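Long-range contact in fucose-specific lectin (Aleuria aurantia, PDB 6GKE), which binds L-fucose at five sites between the blades of a six-bladed beta-propeller, preferring the alpha-1,6-linked core fucose of glycoproteins: residues A[69-81]-A[87-99]. The protein carries 1 engineered substitution. Sequence-based numbering, arbitrary orientation. Where two conformers were deposited one is given.
Sequences KSAQGIQIRVYCV and LSEFVYDGSKWIT. With FUC (alpha-L-fucopyranose), chain B; FUC (alpha-L-fucopyranose), chain C.
Val-91, branched and apolar, lays CG1 over one face of the Arg-77 guanidinium and CG2 against Arg-77 CD; the guanidinium edge meets the chain B fucose and Gln-75. Arg-77 NE donates to O4 of this fucose (2.9 Å) and NH2 to its O5. NH1 and NH2 both grip Gln-75 OE1, and NH1 also Ile-76 O, three bonds that together fix the rotation; Ser-70 OG anchors Gln-75 NE2. On the opposite face of the hairpin, the flat Tyr-92 ring has C4 of the chain C fucose over its centre and Ile-74 O at its edge. Trp-97 receives Tyr-92 CB over one face, and its NE1 gives a nearly straight bond (171°) to O3 of that sugar. The anti CG and extended chain of Glu-89 (chi2 -166°) carry its two oxygens to two chain B hydroxyls, O3 and O4. Tyr-79 OH, a second-shell partner, donates to Glu-89 OE2 (2.8 Å) and probably holds the carboxylate in place. Trp-153 and Gln-101 complete the chain B site, Glu-36 and Arg-24 the chain C site. Hairpin 73-81/87-93 and neighbouring strand 97-99 thus contribute to two inter-blade sites: a charged face reads sugar oxygens, the other offers CH-pi packing and an indole N-H.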
loop_
_atom_site.group_PDB
_atom_site.type_symbol
_atom_site.label_atom_id
_atom_site.label_comp_id
_atom_site.label_asym_id
_atom_site.label_seq_id
_atom_site.Cartn_x
_atom_site.Cartn_y
_atom_site.Cartn_z
ATOM N N LYS A 69 18.537 -13.136 -26.325
ATOM C CA LYS A 69 19.006 -14.506 -26.336
ATOM C C LYS A 69 20.493 -14.521 -26.704
ATOM O O LYS A 69 20.932 -13.807 -27.583
ATOM C CB LYS A 69 18.166 -15.348 -27.299
ATOM C CG LYS A 69 18.482 -16.834 -27.273
ATOM C CD LYS A 69 17.412 -17.692 -27.918
ATOM C CE LYS A 69 16.975 -17.193 -29.280
ATOM N NZ LYS A 69 16.073 -18.155 -29.959
ATOM N N SER A 70 21.262 -15.336 -25.983
ATOM C CA SER A 70 22.695 -15.452 -26.193
ATOM C C SER A 70 23.071 -16.923 -26.313
ATOM O O SER A 70 22.253 -17.812 -26.096
ATOM C CB SER A 70 23.447 -14.840 -25.050
ATOM O OG SER A 70 23.413 -15.701 -23.920
ATOM N N ALA A 71 24.345 -17.166 -26.596
ATOM C CA ALA A 71 24.822 -18.521 -26.708
ATOM C C ALA A 71 24.697 -19.271 -25.369
ATOM O O ALA A 71 24.636 -20.501 -25.375
ATOM C CB ALA A 71 26.239 -18.530 -27.233
ATOM N N GLN A 72 24.627 -18.538 -24.246
ATOM C CA GLN A 72 24.557 -19.146 -22.904
ATOM C C GLN A 72 23.106 -19.318 -22.450
ATOM O O GLN A 72 22.857 -19.863 -21.371
ATOM C CB GLN A 72 25.256 -18.300 -21.840
ATOM C CG GLN A 72 26.756 -18.184 -22.027
ATOM C CD GLN A 72 27.093 -16.979 -22.864
ATOM O OE1 GLN A 72 26.217 -16.198 -23.229
ATOM N NE2 GLN A 72 28.369 -16.822 -23.175
ATOM N N GLY A 73 22.147 -18.843 -23.251
ATOM C CA GLY A 73 20.726 -18.932 -22.923
ATOM C C GLY A 73 20.085 -17.558 -22.871
ATOM O O GLY A 73 20.615 -16.579 -23.412
ATOM N N ILE A 74 18.922 -17.490 -22.223
ATOM C CA ILE A 74 18.208 -16.239 -22.086
ATOM C C ILE A 74 18.982 -15.345 -21.119
ATOM O O ILE A 74 19.264 -15.744 -19.996
ATOM C CB ILE A 74 16.766 -16.469 -21.601
ATOM C CG1 ILE A 74 15.977 -17.377 -22.549
ATOM C CG2 ILE A 74 16.058 -15.143 -21.378
ATOM C CD1 ILE A 74 15.852 -16.863 -23.964
ATOM N N GLN A 75 19.308 -14.134 -21.579
ATOM C CA GLN A 75 19.925 -13.121 -20.739
ATOM C C GLN A 75 18.847 -12.140 -20.272
ATOM O O GLN A 75 18.033 -11.676 -21.065
ATOM C CB GLN A 75 21.025 -12.375 -21.498
ATOM C CG GLN A 75 22.155 -13.270 -21.983
ATOM C CD GLN A 75 23.183 -13.576 -20.922
ATOM O OE1 GLN A 75 23.305 -12.881 -19.915
ATOM N NE2 GLN A 75 23.946 -14.634 -21.155
ATOM N N ILE A 76 18.860 -11.836 -18.970
ATOM C CA ILE A 76 17.987 -10.815 -18.410
ATOM C C ILE A 76 18.859 -9.870 -17.590
ATOM O O ILE A 76 19.796 -10.305 -16.917
ATOM C CB ILE A 76 16.842 -11.397 -17.555
ATOM C CG1 ILE A 76 16.061 -12.463 -18.326
ATOM C CG2 ILE A 76 15.936 -10.284 -17.047
ATOM C CD1 ILE A 76 15.157 -13.316 -17.468
ATOM N N ARG A 77 18.538 -8.580 -17.651
ATOM C CA ARG A 77 19.144 -7.593 -16.769
ATOM C C ARG A 77 18.017 -6.804 -16.109
ATOM O O ARG A 77 17.117 -6.324 -16.804
ATOM C CB ARG A 77 20.073 -6.645 -17.534
ATOM C CG ARG A 77 21.169 -7.336 -18.329
ATOM C CD ARG A 77 22.185 -8.046 -17.447
ATOM N NE ARG A 77 23.269 -8.655 -18.210
ATOM C CZ ARG A 77 23.269 -9.896 -18.702
ATOM N NH1 ARG A 77 22.233 -10.700 -18.524
ATOM N NH2 ARG A 77 24.314 -10.332 -19.387
ATOM N N VAL A 78 18.080 -6.703 -14.776
ATOM C CA VAL A 78 17.118 -5.952 -13.994
ATOM C C VAL A 78 17.874 -4.829 -13.286
ATOM O O VAL A 78 18.812 -5.093 -12.544
ATOM C CB VAL A 78 16.366 -6.836 -12.984
ATOM C CG1 VAL A 78 15.383 -6.011 -12.166
ATOM C CG2 VAL A 78 15.647 -7.983 -13.674
ATOM N N TYR A 79 17.449 -3.589 -13.544
ATOM C CA TYR A 79 18.061 -2.383 -12.987
ATOM C C TYR A 79 17.224 -1.887 -11.813
ATOM O O TYR A 79 15.997 -1.950 -11.834
ATOM C CB TYR A 79 18.223 -1.316 -14.078
ATOM C CG TYR A 79 19.118 -1.843 -15.164
ATOM C CD1 TYR A 79 20.479 -1.945 -14.939
ATOM C CD2 TYR A 79 18.614 -2.380 -16.338
ATOM C CE1 TYR A 79 21.325 -2.543 -15.855
ATOM C CE2 TYR A 79 19.445 -2.982 -17.270
ATOM C CZ TYR A 79 20.802 -3.079 -17.019
ATOM O OH TYR A 79 21.607 -3.729 -17.912
ATOM N N CYS A 80 17.933 -1.388 -10.798
ATOM C CA CYS A 80 17.327 -0.931 -9.567
ATOM C C CYS A 80 18.318 0.003 -8.875
ATOM O O CYS A 80 19.355 0.334 -9.442
ATOM C CB CYS A 80 16.949 -2.120 -8.692
ATOM S SG CYS A 80 18.381 -3.081 -8.138
ATOM N N VAL A 81 17.997 0.429 -7.654
ATOM C CA VAL A 81 18.812 1.305 -6.861
ATOM C C VAL A 81 19.026 0.655 -5.476
ATOM O O VAL A 81 18.044 0.182 -4.899
ATOM C CB VAL A 81 18.084 2.666 -6.813
ATOM C CG1 VAL A 81 18.821 3.671 -5.955
ATOM C CG2 VAL A 81 17.861 3.237 -8.211
ATOM N N LEU A 87 22.954 3.078 -8.665
ATOM C CA LEU A 87 22.374 2.300 -9.747
ATOM C C LEU A 87 23.001 0.905 -9.743
ATOM O O LEU A 87 24.220 0.772 -9.762
ATOM C CB LEU A 87 22.642 3.041 -11.060
ATOM C CG LEU A 87 22.039 2.426 -12.316
ATOM C CD1 LEU A 87 20.521 2.320 -12.227
ATOM C CD2 LEU A 87 22.457 3.245 -13.522
ATOM N N SER A 88 22.143 -0.118 -9.729
ATOM C CA SER A 88 22.536 -1.496 -9.522
ATOM C C SER A 88 21.838 -2.390 -10.551
ATOM O O SER A 88 20.858 -1.993 -11.183
ATOM C CB SER A 88 22.215 -1.921 -8.104
ATOM O OG SER A 88 22.876 -1.092 -7.157
ATOM N N GLU A 89 22.354 -3.611 -10.694
ATOM C CA GLU A 89 21.937 -4.514 -11.756
ATOM C C GLU A 89 22.003 -5.957 -11.267
ATOM O O GLU A 89 23.018 -6.384 -10.725
ATOM C CB GLU A 89 22.862 -4.326 -12.957
ATOM C CG GLU A 89 22.598 -5.235 -14.148
ATOM C CD GLU A 89 23.746 -5.220 -15.141
ATOM O OE1 GLU A 89 24.897 -5.428 -14.694
ATOM O OE2 GLU A 89 23.493 -5.008 -16.357
ATOM N N PHE A 90 20.925 -6.698 -11.529
ATOM C CA PHE A 90 20.903 -8.144 -11.374
ATOM C C PHE A 90 20.892 -8.778 -12.761
ATOM O O PHE A 90 20.242 -8.299 -13.684
ATOM C CB PHE A 90 19.730 -8.593 -10.503
ATOM C CG PHE A 90 19.911 -8.090 -9.098
ATOM C CD1 PHE A 90 20.817 -8.711 -8.252
ATOM C CD2 PHE A 90 19.276 -6.942 -8.654
ATOM C CE1 PHE A 90 21.069 -8.206 -6.987
ATOM C CE2 PHE A 90 19.528 -6.440 -7.388
ATOM C CZ PHE A 90 20.422 -7.073 -6.556
ATOM N N VAL A 91 21.651 -9.864 -12.875
ATOM C CA VAL A 91 21.914 -10.568 -14.113
ATOM C C VAL A 91 21.323 -11.973 -14.026
ATOM O O VAL A 91 21.658 -12.704 -13.107
ATOM C CB VAL A 91 23.434 -10.673 -14.341
ATOM C CG1 VAL A 91 23.805 -11.682 -15.419
ATOM C CG2 VAL A 91 24.041 -9.314 -14.636
ATOM N N TYR A 92 20.507 -12.352 -15.014
ATOM C CA TYR A 92 20.264 -13.748 -15.296
ATOM C C TYR A 92 21.154 -14.089 -16.485
ATOM O O TYR A 92 20.996 -13.508 -17.558
ATOM C CB TYR A 92 18.798 -14.059 -15.601
ATOM C CG TYR A 92 18.535 -15.538 -15.725
ATOM C CD1 TYR A 92 18.466 -16.340 -14.601
ATOM C CD2 TYR A 92 18.396 -16.145 -16.963
ATOM C CE1 TYR A 92 18.235 -17.703 -14.696
ATOM C CE2 TYR A 92 18.173 -17.508 -17.077
ATOM C CZ TYR A 92 18.086 -18.287 -15.940
ATOM O OH TYR A 92 17.855 -19.628 -16.044
ATOM N N ASP A 93 22.101 -15.004 -16.269
ATOM C CA ASP A 93 23.194 -15.237 -17.218
ATOM C C ASP A 93 22.896 -16.424 -18.144
ATOM O O ASP A 93 23.809 -16.939 -18.794
ATOM C CB ASP A 93 24.509 -15.453 -16.469
ATOM C CG ASP A 93 24.575 -16.758 -15.698
ATOM O OD1 ASP A 93 23.597 -17.537 -15.753
ATOM O OD2 ASP A 93 25.612 -16.987 -15.047
ATOM N N GLY A 94 21.629 -16.845 -18.206
ATOM C CA GLY A 94 21.214 -18.016 -18.966
ATOM C C GLY A 94 20.940 -19.218 -18.080
ATOM O O GLY A 94 20.233 -20.133 -18.502
ATOM N N SER A 95 21.494 -19.223 -16.858
ATOM C CA SER A 95 21.294 -20.358 -15.958
ATOM C C SER A 95 21.075 -19.932 -14.503
ATOM O O SER A 95 20.441 -20.679 -13.764
ATOM C CB SER A 95 22.421 -21.347 -16.062
ATOM O OG SER A 95 23.646 -20.760 -15.661
ATOM N N LYS A 96 21.566 -18.756 -14.089
ATOM C CA LYS A 96 21.446 -18.345 -12.690
ATOM C C LYS A 96 21.388 -16.822 -12.576
ATOM O O LYS A 96 21.807 -16.098 -13.473
ATOM C CB LYS A 96 22.640 -18.869 -11.886
ATOM C CG LYS A 96 23.991 -18.363 -12.364
ATOM C CD LYS A 96 25.176 -18.927 -11.611
ATOM C CE LYS A 96 26.501 -18.540 -12.237
ATOM N NZ LYS A 96 26.622 -19.051 -13.624
ATOM N N TRP A 97 20.874 -16.371 -11.428
ATOM C CA TRP A 97 20.837 -14.970 -11.056
ATOM C C TRP A 97 22.068 -14.623 -10.220
ATOM O O TRP A 97 22.348 -15.283 -9.222
ATOM C CB TRP A 97 19.566 -14.658 -10.268
ATOM C CG TRP A 97 18.330 -14.634 -11.106
ATOM C CD1 TRP A 97 17.425 -15.640 -11.283
ATOM C CD2 TRP A 97 17.884 -13.542 -11.926
ATOM N NE1 TRP A 97 16.434 -15.240 -12.135
ATOM C CE2 TRP A 97 16.688 -13.958 -12.548
ATOM C CE3 TRP A 97 18.366 -12.253 -12.176
ATOM C CZ2 TRP A 97 15.961 -13.120 -13.389
ATOM C CZ3 TRP A 97 17.648 -11.425 -13.011
ATOM C CH2 TRP A 97 16.463 -11.856 -13.606
ATOM N N ILE A 98 22.749 -13.547 -10.622
ATOM C CA ILE A 98 23.907 -13.006 -9.915
ATOM C C ILE A 98 23.810 -11.477 -9.919
ATOM O O ILE A 98 22.963 -10.890 -10.580
ATOM C CB ILE A 98 25.234 -13.478 -10.545
ATOM C CG1 ILE A 98 25.412 -12.939 -11.969
ATOM C CG2 ILE A 98 25.357 -14.993 -10.494
ATOM C CD1 ILE A 98 26.767 -13.214 -12.566
ATOM N N THR A 99 24.711 -10.838 -9.175
ATOM C CA THR A 99 24.848 -9.399 -9.212
ATOM C C THR A 99 25.706 -9.003 -10.413
ATOM O O THR A 99 26.778 -9.567 -10.607
ATOM C CB THR A 99 25.491 -8.891 -7.921
ATOM O OG1 THR A 99 24.644 -9.281 -6.843
ATOM C CG2 THR A 99 25.683 -7.390 -7.911
HETATM C C1 FUC B . 27.280 -8.736 -17.787
HETATM C C2 FUC B . 27.010 -7.685 -16.716
HETATM C C3 FUC B . 27.191 -6.285 -17.286
HETATM C C4 FUC B . 26.302 -6.132 -18.518
HETATM C C5 FUC B . 26.694 -7.192 -19.540
HETATM C C6 FUC B . 25.882 -7.126 -20.821
HETATM O O2 FUC B . 27.899 -7.882 -15.611
HETATM O O3 FUC B . 26.926 -5.303 -16.278
HETATM O O4 FUC B . 24.916 -6.324 -18.206
HETATM O O5 FUC B . 26.502 -8.495 -18.959
HETATM C C1 FUC C . 13.192 -19.408 -15.821
HETATM C C2 FUC C . 13.120 -18.597 -14.542
HETATM C C3 FUC C . 14.341 -17.691 -14.407
HETATM C C4 FUC C . 14.527 -16.859 -15.666
HETATM C C5 FUC C . 14.609 -17.789 -16.872
HETATM C C6 FUC C . 14.756 -17.052 -18.195
HETATM O O1 FUC C . 14.240 -20.355 -15.663
HETATM O O2 FUC C . 13.070 -19.491 -13.424
HETATM O O3 FUC C . 14.225 -16.878 -13.235
HETATM O O4 FUC C . 13.434 -15.957 -15.865
HETATM O O5 FUC C . 13.408 -18.561 -16.941
HETATM O O HOH W 1 18.392 -19.797 -20.560
HETATM O O HOH W 2 26.159 -15.581 -19.625
#